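Local coordinates for protein lectin (Trichosanthes anguina, PDB 4HR6) that binds galactosides through a chain made of two ricin-type beta-trefoil lectin domains, within a three-chain, nontoxic relative of the type II ribosome-inactivating proteins, at residues 33-38 / 114-119; 11-16 / 128-133; 147-152 / 162-167; 190-195 / 205-210. One frame throughout, in Å; residues are numbered along the deposited sequence.

Contact 1. Residues 33-38 / 114-119. With AMG (methyl alpha-D-galactopyranoside), chain D.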
loop_
_atom_site.group_PDB
_atom_site.type_symbol
_atom_site.label_atom_id
_atom_site.label_comp_id
_atom_site.label_asym_id
_atom_site.label_seq_id
_atom_site.Cartn_x
_atom_site.Cartn_y
_atom_site.Cartn_z
ATOM N N LEU C 33 -18.596 25.582 -4.535
ATOM C CA LEU C 33 -18.337 24.139 -4.742
ATOM C C LEU C 33 -19.064 23.283 -3.725
ATOM O O LEU C 33 -19.028 23.552 -2.519
ATOM C CB LEU C 33 -16.844 23.791 -4.711
ATOM C CG LEU C 33 -15.908 24.841 -4.122
ATOM C CD1 LEU C 33 -14.874 24.237 -3.182
ATOM C CD2 LEU C 33 -15.262 25.623 -5.258
ATOM N N ILE C 34 -19.683 22.225 -4.236
ATOM C CA ILE C 34 -20.481 21.304 -3.439
ATOM C C ILE C 34 -19.907 19.880 -3.435
ATOM O O ILE C 34 -19.012 19.564 -4.221
ATOM C CB ILE C 34 -21.923 21.226 -3.995
ATOM C CG1 ILE C 34 -21.920 20.838 -5.480
ATOM C CG2 ILE C 34 -22.633 22.559 -3.808
ATOM C CD1 ILE C 34 -23.256 20.360 -6.003
ATOM N N LEU C 35 -20.435 19.036 -2.548
ATOM C CA LEU C 35 -20.355 17.591 -2.712
ATOM C C LEU C 35 -21.459 17.169 -3.659
ATOM O O LEU C 35 -22.571 17.661 -3.551
ATOM C CB LEU C 35 -20.584 16.858 -1.395
ATOM C CG LEU C 35 -19.555 16.939 -0.277
ATOM C CD1 LEU C 35 -19.983 15.968 0.813
ATOM C CD2 LEU C 35 -18.148 16.628 -0.768
ATOM N N TYR C 36 -21.170 16.229 -4.553
ATOM C CA TYR C 36 -22.162 15.737 -5.502
ATOM C C TYR C 36 -21.769 14.325 -5.961
ATOM O O TYR C 36 -20.593 14.009 -6.017
ATOM C CB TYR C 36 -22.256 16.698 -6.699
ATOM C CG TYR C 36 -23.545 16.590 -7.486
ATOM C CD1 TYR C 36 -24.688 17.304 -7.100
ATOM C CD2 TYR C 36 -23.634 15.773 -8.607
ATOM C CE1 TYR C 36 -25.878 17.204 -7.813
ATOM C CE2 TYR C 36 -24.822 15.664 -9.325
ATOM C CZ TYR C 36 -25.938 16.383 -8.924
ATOM O OH TYR C 36 -27.103 16.275 -9.638
ATOM N N PRO C 37 -22.753 13.465 -6.278
ATOM C CA PRO C 37 -22.427 12.159 -6.841
ATOM C C PRO C 37 -21.305 12.215 -7.882
ATOM O O PRO C 37 -21.328 13.078 -8.764
ATOM C CB PRO C 37 -23.741 11.733 -7.496
ATOM C CG PRO C 37 -24.803 12.397 -6.686
ATOM C CD PRO C 37 -24.189 13.571 -5.966
ATOM N N CYS C 38 -20.333 11.309 -7.764
ATOM C CA CYS C 38 -19.199 11.285 -8.672
ATOM C C CYS C 38 -19.654 10.857 -10.041
ATOM O O CYS C 38 -20.446 9.931 -10.179
ATOM C CB CYS C 38 -18.116 10.330 -8.185
ATOM S SG CYS C 38 -17.424 10.794 -6.596
ATOM N N THR C 114 -24.302 19.847 -0.579
ATOM C CA THR C 114 -23.795 20.612 0.568
ATOM C C THR C 114 -22.697 21.587 0.152
ATOM O O THR C 114 -21.803 21.228 -0.610
ATOM C CB THR C 114 -23.176 19.686 1.633
ATOM O OG1 THR C 114 -24.170 18.780 2.124
ATOM C CG2 THR C 114 -22.590 20.496 2.796
ATOM N N ASN C 115 -22.747 22.805 0.681
ATOM C CA ASN C 115 -21.697 23.799 0.429
ATOM C C ASN C 115 -20.416 23.410 1.158
ATOM O O ASN C 115 -20.454 23.078 2.351
ATOM C CB ASN C 115 -22.138 25.201 0.882
ATOM C CG ASN C 115 -23.318 25.740 0.082
ATOM O OD1 ASN C 115 -23.607 25.268 -1.018
ATOM N ND2 ASN C 115 -24.004 26.739 0.636
ATOM N N LEU C 116 -19.292 23.439 0.437
ATOM C CA LEU C 116 -17.984 23.170 1.041
ATOM C C LEU C 116 -17.432 24.449 1.648
ATOM O O LEU C 116 -17.619 25.545 1.114
ATOM C CB LEU C 116 -16.982 22.601 0.025
ATOM C CG LEU C 116 -17.354 21.319 -0.735
ATOM C CD1 LEU C 116 -16.109 20.732 -1.390
ATOM C CD2 LEU C 116 -18.016 20.289 0.167
ATOM N N THR C 117 -16.720 24.290 2.752
ATOM C CA THR C 117 -16.318 25.412 3.570
ATOM C C THR C 117 -14.953 25.171 4.194
ATOM O O THR C 117 -14.520 24.026 4.341
ATOM C CB THR C 117 -17.366 25.665 4.687
ATOM O OG1 THR C 117 -16.842 26.581 5.655
ATOM C CG2 THR C 117 -17.753 24.365 5.400
ATOM N N MET C 118 -14.281 26.261 4.545
ATOM C CA MET C 118 -13.107 26.205 5.400
ATOM C C MET C 118 -13.557 26.303 6.864
ATOM O O MET C 118 -14.365 27.168 7.224
ATOM C CB MET C 118 -12.125 27.319 5.041
ATOM C CG MET C 118 -11.645 27.269 3.587
ATOM S SD MET C 118 -10.741 25.763 3.111
ATOM C CE MET C 118 -9.327 25.934 4.196
ATOM N N GLU C 119 -13.062 25.372 7.684
ATOM C CA GLU C 119 -13.388 25.296 9.106
ATOM C C GLU C 119 -12.134 24.966 9.877
ATOM O O GLU C 119 -11.127 24.543 9.302
ATOM C CB GLU C 119 -14.422 24.196 9.385
ATOM C CG GLU C 119 -15.729 24.299 8.612
ATOM C CD GLU C 119 -16.569 25.510 9.002
ATOM O OE1 GLU C 119 -16.188 26.233 9.957
ATOM O OE2 GLU C 119 -17.615 25.729 8.343
HETATM C C1 AMG D . -25.722 19.632 -12.675
HETATM C C2 AMG D . -24.275 19.172 -12.863
HETATM C C3 AMG D . -23.708 18.539 -11.589
HETATM C C4 AMG D . -23.967 19.395 -10.346
HETATM C C5 AMG D . -25.409 19.927 -10.292
HETATM C C6 AMG D . -25.582 20.964 -9.182
HETATM C C7 AMG D . -27.660 18.435 -13.440
HETATM O O1 AMG D . -26.584 18.496 -12.500
HETATM O O2 AMG D . -24.219 18.222 -13.934
HETATM O O3 AMG D . -22.296 18.327 -11.735
HETATM O O4 AMG D . -23.029 20.477 -10.306
HETATM O O5 AMG D . -25.798 20.514 -11.542
HETATM O O6 AMG D . -26.869 20.825 -8.570
#

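Contact 2. Residues 11-16 / 128-133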
loop_
_atom_site.group_PDB
_atom_site.type_symbol
_atom_site.label_atom_id
_atom_site.label_comp_id
_atom_site.label_asym_id
_atom_site.label_seq_id
_atom_site.Cartn_x
_atom_site.Cartn_y
_atom_site.Cartn_z
ATOM N N ARG C 11 -9.782 13.483 -9.793
ATOM C CA ARG C 11 -10.943 13.827 -8.957
ATOM C C ARG C 11 -10.545 13.945 -7.496
ATOM O O ARG C 11 -9.477 13.476 -7.075
ATOM C CB ARG C 11 -12.068 12.801 -9.105
ATOM C CG ARG C 11 -12.738 12.812 -10.472
ATOM C CD ARG C 11 -12.979 11.415 -11.010
ATOM N NE ARG C 11 -14.378 11.039 -11.000
ATOM C CZ ARG C 11 -14.838 9.808 -11.201
ATOM N NH1 ARG C 11 -14.013 8.794 -11.415
ATOM N NH2 ARG C 11 -16.150 9.593 -11.172
ATOM N N ILE C 12 -11.402 14.622 -6.738
ATOM C CA ILE C 12 -11.257 14.716 -5.295
ATOM C C ILE C 12 -12.554 14.188 -4.706
ATOM O O ILE C 12 -13.623 14.752 -4.958
ATOM C CB ILE C 12 -11.025 16.158 -4.833
ATOM C CG1 ILE C 12 -9.914 16.804 -5.656
ATOM C CG2 ILE C 12 -10.682 16.201 -3.348
ATOM C CD1 ILE C 12 -9.585 18.216 -5.238
ATOM N N SER C 13 -12.473 13.083 -3.963
ATOM C CA SER C 13 -13.648 12.523 -3.309
ATOM C C SER C 13 -13.463 12.544 -1.800
ATOM O O SER C 13 -12.347 12.725 -1.299
ATOM C CB SER C 13 -13.958 11.123 -3.834
ATOM O OG SER C 13 -12.978 10.175 -3.465
ATOM N N GLY C 14 -14.568 12.407 -1.069
ATOM C CA GLY C 14 -14.504 12.417 0.397
ATOM C C GLY C 14 -15.772 11.939 1.083
ATOM O O GLY C 14 -16.256 10.819 0.823
ATOM N N ARG C 15 -16.296 12.798 1.964
ATOM C CA ARG C 15 -17.531 12.553 2.714
ATOM C C ARG C 15 -18.510 11.632 2.017
ATOM O O ARG C 15 -19.031 11.952 0.940
ATOM C CB ARG C 15 -18.230 13.885 2.980
ATOM C CG ARG C 15 -18.059 14.418 4.384
ATOM C CD ARG C 15 -19.145 13.917 5.326
ATOM N NE ARG C 15 -19.505 14.961 6.280
ATOM C CZ ARG C 15 -20.420 14.843 7.238
ATOM N NH1 ARG C 15 -20.649 15.871 8.043
ATOM N NH2 ARG C 15 -21.092 13.710 7.398
ATOM N N ASP C 16 -18.752 10.474 2.624
ATOM C CA ASP C 16 -19.699 9.506 2.089
ATOM C C ASP C 16 -19.446 9.117 0.624
ATOM O O ASP C 16 -20.344 8.616 -0.052
ATOM C CB ASP C 16 -21.146 10.014 2.303
ATOM C CG ASP C 16 -21.688 9.663 3.695
ATOM O OD1 ASP C 16 -22.511 8.727 3.780
ATOM O OD2 ASP C 16 -21.258 10.280 4.701
ATOM N N GLY C 128 -11.757 14.759 5.578
ATOM C CA GLY C 128 -10.887 13.759 4.955
ATOM C C GLY C 128 -11.171 13.639 3.479
ATOM O O GLY C 128 -12.329 13.529 3.058
ATOM N N TRP C 129 -10.117 13.662 2.675
ATOM C CA TRP C 129 -10.293 13.627 1.217
ATOM C C TRP C 129 -9.302 12.676 0.549
ATOM O O TRP C 129 -8.191 12.525 1.017
ATOM C CB TRP C 129 -10.107 15.033 0.641
ATOM C CG TRP C 129 -10.936 16.064 1.306
ATOM C CD1 TRP C 129 -10.557 16.892 2.320
ATOM C CD2 TRP C 129 -12.289 16.379 1.010
ATOM N NE1 TRP C 129 -11.596 17.706 2.673
ATOM C CE2 TRP C 129 -12.676 17.409 1.885
ATOM C CE3 TRP C 129 -13.220 15.883 0.087
ATOM C CZ2 TRP C 129 -13.953 17.961 1.870
ATOM C CZ3 TRP C 129 -14.495 16.430 0.067
ATOM C CH2 TRP C 129 -14.848 17.466 0.954
ATOM N N ARG C 130 -9.746 12.057 -0.542
ATOM C CA ARG C 130 -8.913 11.270 -1.436
ATOM C C ARG C 130 -8.739 11.995 -2.771
ATOM O O ARG C 130 -9.702 12.142 -3.553
ATOM C CB ARG C 130 -9.544 9.909 -1.720
ATOM C CG ARG C 130 -8.681 9.028 -2.615
ATOM C CD ARG C 130 -9.499 7.898 -3.217
ATOM N NE ARG C 130 -9.919 6.928 -2.208
ATOM C CZ ARG C 130 -10.777 5.939 -2.423
ATOM N NH1 ARG C 130 -11.336 5.775 -3.617
ATOM N NH2 ARG C 130 -11.103 5.118 -1.424
ATOM N N VAL C 131 -7.507 12.415 -3.034
ATOM C CA VAL C 131 -7.144 12.957 -4.340
ATOM C C VAL C 131 -6.738 11.794 -5.223
ATOM O O VAL C 131 -5.765 11.109 -4.948
ATOM C CB VAL C 131 -5.976 13.936 -4.223
ATOM C CG1 VAL C 131 -5.580 14.449 -5.597
ATOM C CG2 VAL C 131 -6.354 15.069 -3.291
ATOM N N GLY C 132 -7.506 11.554 -6.266
ATOM C CA GLY C 132 -7.301 10.395 -7.091
ATOM C C GLY C 132 -8.529 10.122 -7.914
ATOM O O GLY C 132 -9.632 10.552 -7.567
ATOM N N ASN C 133 -8.341 9.392 -9.002
ATOM C CA ASN C 133 -9.377 9.245 -10.004
ATOM C C ASN C 133 -10.277 8.055 -9.739
ATOM O O ASN C 133 -11.372 7.964 -10.299
ATOM C CB ASN C 133 -8.755 9.128 -11.388
ATOM C CG ASN C 133 -9.779 9.297 -12.495
ATOM O OD1 ASN C 133 -10.575 10.240 -12.478
ATOM N ND2 ASN C 133 -9.781 8.375 -13.453
HETATM O O HOH W 1 -10.884 10.476 -5.109
HETATM O O HOH W 2 -14.650 15.090 3.509
#

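Contact 3. Residues 147-152 / 162-167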
loop_
_atom_site.group_PDB
_atom_site.type_symbol
_atom_site.label_atom_id
_atom_site.label_comp_id
_atom_site.label_asym_id
_atom_site.label_seq_id
_atom_site.Cartn_x
_atom_site.Cartn_y
_atom_site.Cartn_z
ATOM N N ASP C 147 -2.444 -13.782 11.900
ATOM C CA ASP C 147 -3.243 -13.905 10.677
ATOM C C ASP C 147 -4.739 -14.001 10.900
ATOM O O ASP C 147 -5.455 -14.658 10.129
ATOM C CB ASP C 147 -2.762 -15.097 9.865
ATOM C CG ASP C 147 -1.296 -15.053 9.647
ATOM O OD1 ASP C 147 -0.858 -14.109 8.957
ATOM O OD2 ASP C 147 -0.595 -15.917 10.198
ATOM N N MET C 148 -5.215 -13.302 11.919
ATOM C CA MET C 148 -6.644 -13.254 12.197
ATOM C C MET C 148 -7.274 -11.999 11.610
ATOM O O MET C 148 -6.590 -10.997 11.422
ATOM C CB MET C 148 -6.859 -13.338 13.691
ATOM C CG MET C 148 -6.522 -14.719 14.211
ATOM S SD MET C 148 -6.860 -14.881 15.958
ATOM C CE MET C 148 -8.618 -15.230 15.921
ATOM N N CYS C 149 -8.575 -12.080 11.324
ATOM C CA CYS C 149 -9.333 -11.052 10.608
ATOM C C CYS C 149 -10.267 -10.261 11.541
ATOM O O CYS C 149 -10.939 -10.855 12.393
ATOM C CB CYS C 149 -10.203 -11.708 9.537
ATOM S SG CYS C 149 -9.387 -12.220 7.995
ATOM N N LEU C 150 -10.333 -8.938 11.360
ATOM C CA LEU C 150 -11.326 -8.105 12.047
ATOM C C LEU C 150 -12.725 -8.515 11.649
ATOM O O LEU C 150 -13.055 -8.576 10.466
ATOM C CB LEU C 150 -11.185 -6.624 11.706
ATOM C CG LEU C 150 -10.299 -5.719 12.546
ATOM C CD1 LEU C 150 -10.578 -4.295 12.097
ATOM C CD2 LEU C 150 -10.540 -5.846 14.039
ATOM N N GLU C 151 -13.556 -8.782 12.656
ATOM C CA GLU C 151 -14.944 -9.137 12.418
ATOM C C GLU C 151 -15.921 -8.171 13.125
ATOM O O GLU C 151 -15.686 -7.725 14.259
ATOM C CB GLU C 151 -15.192 -10.574 12.860
ATOM C CG GLU C 151 -16.476 -11.154 12.298
ATOM C CD GLU C 151 -16.621 -12.620 12.614
ATOM O OE1 GLU C 151 -15.835 -13.420 12.073
ATOM O OE2 GLU C 151 -17.515 -12.968 13.409
ATOM N N ALA C 152 -16.990 -7.830 12.416
ATOM C CA ALA C 152 -18.100 -7.075 12.988
ATOM C C ALA C 152 -18.985 -8.082 13.721
ATOM O O ALA C 152 -19.610 -8.939 13.081
ATOM C CB ALA C 152 -18.898 -6.364 11.898
ATOM N N GLU C 162 -11.285 -12.571 14.761
ATOM C CA GLU C 162 -11.716 -13.941 14.623
ATOM C C GLU C 162 -10.837 -14.581 13.549
ATOM O O GLU C 162 -10.073 -13.892 12.875
ATOM C CB GLU C 162 -13.187 -13.972 14.214
ATOM C CG GLU C 162 -14.132 -13.525 15.330
ATOM C CD GLU C 162 -14.214 -14.528 16.482
ATOM O OE1 GLU C 162 -14.324 -14.098 17.653
ATOM O OE2 GLU C 162 -14.153 -15.749 16.221
ATOM N N GLU C 163 -10.933 -15.898 13.419
ATOM C CA GLU C 163 -10.248 -16.621 12.375
ATOM C C GLU C 163 -10.855 -16.207 11.045
ATOM O O GLU C 163 -12.080 -16.173 10.901
ATOM C CB GLU C 163 -10.410 -18.135 12.564
ATOM C CG GLU C 163 -9.243 -18.961 12.045
ATOM C CD GLU C 163 -8.031 -18.928 12.968
ATOM O OE1 GLU C 163 -6.907 -18.705 12.469
ATOM O OE2 GLU C 163 -8.197 -19.122 14.192
ATOM N N CYS C 164 -9.998 -15.919 10.071
ATOM C CA CYS C 164 -10.453 -15.535 8.744
ATOM C C CYS C 164 -11.215 -16.649 8.077
ATOM O O CYS C 164 -10.803 -17.802 8.142
ATOM C CB CYS C 164 -9.267 -15.161 7.850
ATOM S SG CYS C 164 -8.286 -13.821 8.520
ATOM N N VAL C 165 -12.311 -16.291 7.414
ATOM C CA VAL C 165 -13.120 -17.243 6.669
ATOM C C VAL C 165 -13.512 -16.574 5.354
ATOM O O VAL C 165 -14.290 -15.619 5.354
ATOM C CB VAL C 165 -14.395 -17.654 7.438
ATOM C CG1 VAL C 165 -15.096 -18.800 6.717
ATOM C CG2 VAL C 165 -14.068 -18.036 8.877
ATOM N N PRO C 166 -12.965 -17.059 4.227
ATOM C CA PRO C 166 -13.212 -16.354 2.967
ATOM C C PRO C 166 -14.701 -16.194 2.686
ATOM O O PRO C 166 -15.482 -17.107 2.957
ATOM C CB PRO C 166 -12.550 -17.253 1.908
ATOM C CG PRO C 166 -12.326 -18.569 2.574
ATOM C CD PRO C 166 -12.152 -18.273 4.033
ATOM N N ASN C 167 -15.076 -15.028 2.171
ATOM C CA ASN C 167 -16.466 -14.711 1.846
ATOM C C ASN C 167 -17.407 -14.569 3.051
ATOM O O ASN C 167 -18.619 -14.508 2.864
ATOM C CB ASN C 167 -17.053 -15.736 0.859
ATOM C CG ASN C 167 -16.229 -15.876 -0.407
ATOM O OD1 ASN C 167 -15.592 -14.919 -0.856
ATOM N ND2 ASN C 167 -16.246 -17.072 -0.999
HETATM O O HOH W 3 -7.076 -16.885 10.366
#

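Contact 4. Residues 190-195 / 205-210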
loop_
_atom_site.group_PDB
_atom_site.type_symbol
_atom_site.label_atom_id
_atom_site.label_comp_id
_atom_site.label_asym_id
_atom_site.label_seq_id
_atom_site.Cartn_x
_atom_site.Cartn_y
_atom_site.Cartn_z
ATOM N N CYS C 190 -19.767 2.901 11.118
ATOM C CA CYS C 190 -18.366 3.263 11.027
ATOM C C CYS C 190 -17.579 2.692 12.185
ATOM O O CYS C 190 -18.066 2.655 13.308
ATOM C CB CYS C 190 -18.223 4.783 11.066
ATOM S SG CYS C 190 -18.353 5.626 9.476
ATOM N N VAL C 191 -16.349 2.269 11.914
ATOM C CA VAL C 191 -15.407 1.911 12.960
ATOM C C VAL C 191 -15.087 3.185 13.721
ATOM O O VAL C 191 -14.715 4.181 13.122
ATOM C CB VAL C 191 -14.119 1.289 12.374
ATOM C CG1 VAL C 191 -13.042 1.152 13.430
ATOM C CG2 VAL C 191 -14.429 -0.061 11.741
ATOM N N THR C 192 -15.231 3.143 15.046
ATOM C CA THR C 192 -15.201 4.357 15.878
ATOM C C THR C 192 -14.497 4.108 17.189
ATOM O O THR C 192 -14.687 3.069 17.793
ATOM C CB THR C 192 -16.625 4.820 16.244
ATOM O OG1 THR C 192 -17.475 4.797 15.087
ATOM C CG2 THR C 192 -16.590 6.226 16.852
ATOM N N ALA C 193 -13.698 5.066 17.626
ATOM C CA ALA C 193 -13.064 5.006 18.929
ATOM C C ALA C 193 -13.981 5.604 20.038
ATOM O O ALA C 193 -14.266 6.806 20.028
ATOM C CB ALA C 193 -11.741 5.746 18.885
ATOM N N SER C 194 -14.415 4.757 20.979
ATOM C CA SER C 194 -15.256 5.159 22.135
ATOM C C SER C 194 -14.514 5.968 23.194
ATOM O O SER C 194 -13.292 6.080 23.161
ATOM C CB SER C 194 -15.825 3.919 22.835
ATOM O OG SER C 194 -16.765 3.263 22.014
ATOM N N SER C 195 -15.273 6.520 24.142
ATOM C CA SER C 195 -14.715 7.151 25.356
ATOM C C SER C 195 -14.519 6.107 26.464
ATOM O O SER C 195 -13.714 6.302 27.382
ATOM C CB SER C 195 -15.628 8.277 25.858
ATOM O OG SER C 195 -16.931 7.781 26.142
ATOM N N THR C 205 -15.123 0.354 18.450
ATOM C CA THR C 205 -16.395 -0.333 18.289
ATOM C C THR C 205 -17.021 0.197 17.009
ATOM O O THR C 205 -16.404 0.987 16.306
ATOM C CB THR C 205 -17.299 -0.106 19.550
ATOM O OG1 THR C 205 -18.468 -0.931 19.489
ATOM C CG2 THR C 205 -17.727 1.370 19.685
ATOM N N ILE C 206 -18.234 -0.234 16.710
ATOM C CA ILE C 206 -18.969 0.201 15.532
ATOM C C ILE C 206 -20.140 1.088 15.932
ATOM O O ILE C 206 -21.050 0.624 16.633
ATOM C CB ILE C 206 -19.532 -1.015 14.776
ATOM C CG1 ILE C 206 -18.412 -2.035 14.511
ATOM C CG2 ILE C 206 -20.219 -0.575 13.485
ATOM C CD1 ILE C 206 -18.883 -3.292 13.812
ATOM N N LEU C 207 -20.132 2.349 15.483
ATOM C CA LEU C 207 -21.258 3.276 15.714
ATOM C C LEU C 207 -21.735 3.884 14.405
ATOM O O LEU C 207 -21.126 3.671 13.358
ATOM C CB LEU C 207 -20.866 4.389 16.688
ATOM C CG LEU C 207 -20.332 3.907 18.046
ATOM C CD1 LEU C 207 -19.708 5.044 18.836
ATOM C CD2 LEU C 207 -21.428 3.226 18.853
ATOM N N ASN C 208 -22.836 4.627 14.459
ATOM C CA ASN C 208 -23.351 5.307 13.271
ATOM C C ASN C 208 -22.300 6.280 12.751
ATOM O O ASN C 208 -21.656 6.973 13.532
ATOM C CB ASN C 208 -24.663 6.063 13.567
ATOM C CG ASN C 208 -25.896 5.190 13.401
ATOM O OD1 ASN C 208 -26.256 4.420 14.294
ATOM N ND2 ASN C 208 -26.557 5.314 12.256
ATOM N N CYS C 209 -22.110 6.311 11.433
ATOM C CA CYS C 209 -21.195 7.277 10.832
ATOM C C CYS C 209 -21.779 8.678 11.053
ATOM O O CYS C 209 -22.899 8.944 10.645
ATOM C CB CYS C 209 -21.015 7.003 9.327
ATOM S SG CYS C 209 -20.269 5.400 8.886
ATOM N N ASP C 210 -21.031 9.563 11.697
ATOM C CA ASP C 210 -21.517 10.921 11.966
ATOM C C ASP C 210 -20.504 12.007 11.581
ATOM O O ASP C 210 -20.625 13.156 12.022
ATOM C CB ASP C 210 -21.915 11.056 13.446
ATOM C CG ASP C 210 -20.728 10.917 14.394
ATOM O OD1 ASP C 210 -20.943 10.589 15.580
ATOM O OD2 ASP C 210 -19.575 11.128 13.964
#

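Contact 1. Residues 33-38 / 114-119
Leu116 meets Leu33 and Leu35 where strand 33-36 of a ricin-type beta-trefoil runs past the chain that leads into strand 117-120. Its CB lies 3.4 Å from Leu33 O, and CG stays close to the same oxygen. There the side chain forks: CD1 reaches Leu33 CD1 at 4.1 Å, while CD2 rests 3.7 Å from Leu35 CG and also touches Leu35 CD2. A chi1 of -57° brings CG to Leu33 O, chi2 of -165° sends one branch to each leucine, and both pairs cross at about a right angle. A forked residue suits this place because it lets one side chain touch two residues, two positions apart, of one strand; Val20 of strand 19-22 packs on it too.

The backbones meet in a single bridge between Ile34 and Asn115. Leu116 N donates to Leu33 O at 3.0 Å, and Leu35 N gives a longer bond of 3.2 Å to Thr114 O. That carbonyl also receives a CA-H...O contact from Ile34.

The same strand also serves the sugar. The Tyr36 ring carries the galactoside over one face, with AMG C4 3.7 Å above the plane and over its centre, while Pro37 CD covers the opposite face toward the rim. Ile34 CD1 approaches AMG C6 at 4.0 Å. Asp21, Gly24, Gln41 and Asn43 hold the sugar by hydrogen bonds. The chemistry thus divides along one short strand: leucines and paired peptide groups fix it to the domain interior, and its aromatic residue offers the apolar patch of galactose a CH-pi platform.

Contact 2. Residues 11-16 / 128-133
Ile12 and Val131 face each other as a non-hydrogen-bonded pair of an antiparallel sheet, where strand 130-131 closes the ricin-type beta-trefoil lectin domain against strand 7-13. The dense part lies around Trp129 and Gly14. Ile12 CG2 stands 4.2 Å from Trp129 CB, and Gly14 CA is 3.7 Å from Trp129 CE3. Glycine, with no side chain, lets the ring come this close to the backbone. The indole NE1 is hydrogen-bonded to Leu105 O, which helps to fix the rotation of the ring. Phe48 and Ile95 complete the apolar cover over Ile12 and Val131.

On the other face the packing turns wet. Ser13 and Arg130 form the adjoining hydrogen-bonded pair, and a water accepts from Ser13 OG while donating to Arg130 O and Gly132 O. The hydroxyl also meets Ser177 OG of the second lectin domain.

Toward Asn133 the contact becomes partly exposed and polar. In Arg11, chi2 (137°) brings CD near Asn133 OD1, and chi3 turns the guanidinium toward Asn133 O. Asn133 N is held by Asp184 of another chain. Arg11 NH1 finishes the contact, donating to Asn133 O at 3.0 Å in the carbonyl plane, while that oxygen sits 27° out of the guanidinium plane.

Contact 3. Residues 147-152 / 162-167
Cys149 N donates to Glu162 O over 2.8 Å, nearly in line with the carbonyl, and Glu162 N returns a 2.9 Å bond to Cys149 O. The two make a hydrogen-bonded antiparallel pair in the hairpin of strands 148-153 and 158-163, part of the second ricin-type beta-trefoil domain. Just past the pair, where the partner strand gives way to a loop, the Cys149-Cys164 disulfide takes over from backbone hydrogen bonding. Both SG atoms stand beside their own backbone N (chi1 -78° and -58°), which lets them meet across the gap; cysteine suits the place because a covalent link holds an otherwise irregular strand end.

Glu151 and Glu162 cross at a slant with their carboxylate planes 45° apart. Their contact is made by carbon, Glu151 OE1 resting 3.4 Å from Glu162 CB. The like charges probably cost little here, for OE1 of Glu151 is held by Lys168 and Gln171, whereas Glu162 OE1 accepts from Trp160 NE1.

Met148 bends at chi3 and folds its methyl back over the Glu162-Glu163 peptide, a place suited to a flexible apolar chain. The preceding residue, Asp147, faces other subunits, its carboxylate forming a salt bridge to Lys14 of one neighbouring chain and taking a hydrogen bond from Gln125 of another. At this end of the hairpin a water donates to Asp147 O and Glu163 OE1, both at 2.8 Å, and accepts from Cys164 N at 3.1 Å.

Contact 4. Residues 190-195 / 205-210
With chi1 of -87° at Cys190 and -63° at Cys209, each sulfur lies beside its own backbone N, and the two join in a disulfide. A similar setting at Thr192 folds its hydroxyl back onto its own strand, where OG1 donates to Cys190 O at 2.8 Å from well above the carbonyl plane. That oxygen also accepts from Leu207 N, in the plane, so two donors grip it from different directions. Threonine suits the site because its other branch, CG2, remains apolar and meets Leu207 CD1 at 3.9 Å, the two side chains crossing at about a right angle.

Four backbone hydrogen bonds stitch the antiparallel pairs, though the strand directions are 110° apart. Cys190 pairs with Leu207 and Thr192 with Thr205; the straightest is Cys190 N to Leu207 O, at 2.7 Å. Farther along, Ser194 OG comes within 3.2 Å of Thr205 CG2.

Between the hydrogen-bonded pairs, Val191 and Ile206 turn to the other face. There these beta-branched residues pack on Trp173 of strand 173-175 and Ile181 and Val183 of strand 181-183. On the Thr192 face, Gln215 NE2 donates to its OG1, tying strand 189-194 of this beta-trefoil to the loop before strand 218-219.

Contacts 1 and 2 belong to the first lectin domain and touch: Leu35 and Leu116 of contact 1 pack on Trp129 of contact 2, Leu35 also on Arg15. Both are buried and join parts of the chain far apart in sequence, yet contact 1 turns outward to a sugar whereas contact 2, nearest the chain's centre, combines apolar packing with bridging water. Contacts 3 and 4 lie in the second domain and join strands close in sequence. Each adds a disulfide to antiparallel pairing and is only partly buried; Ala152 CB meets Ile206 CD1 between them. Contacts 2 and 3 also face other subunits, whereas contacts 1 and 4 meet none.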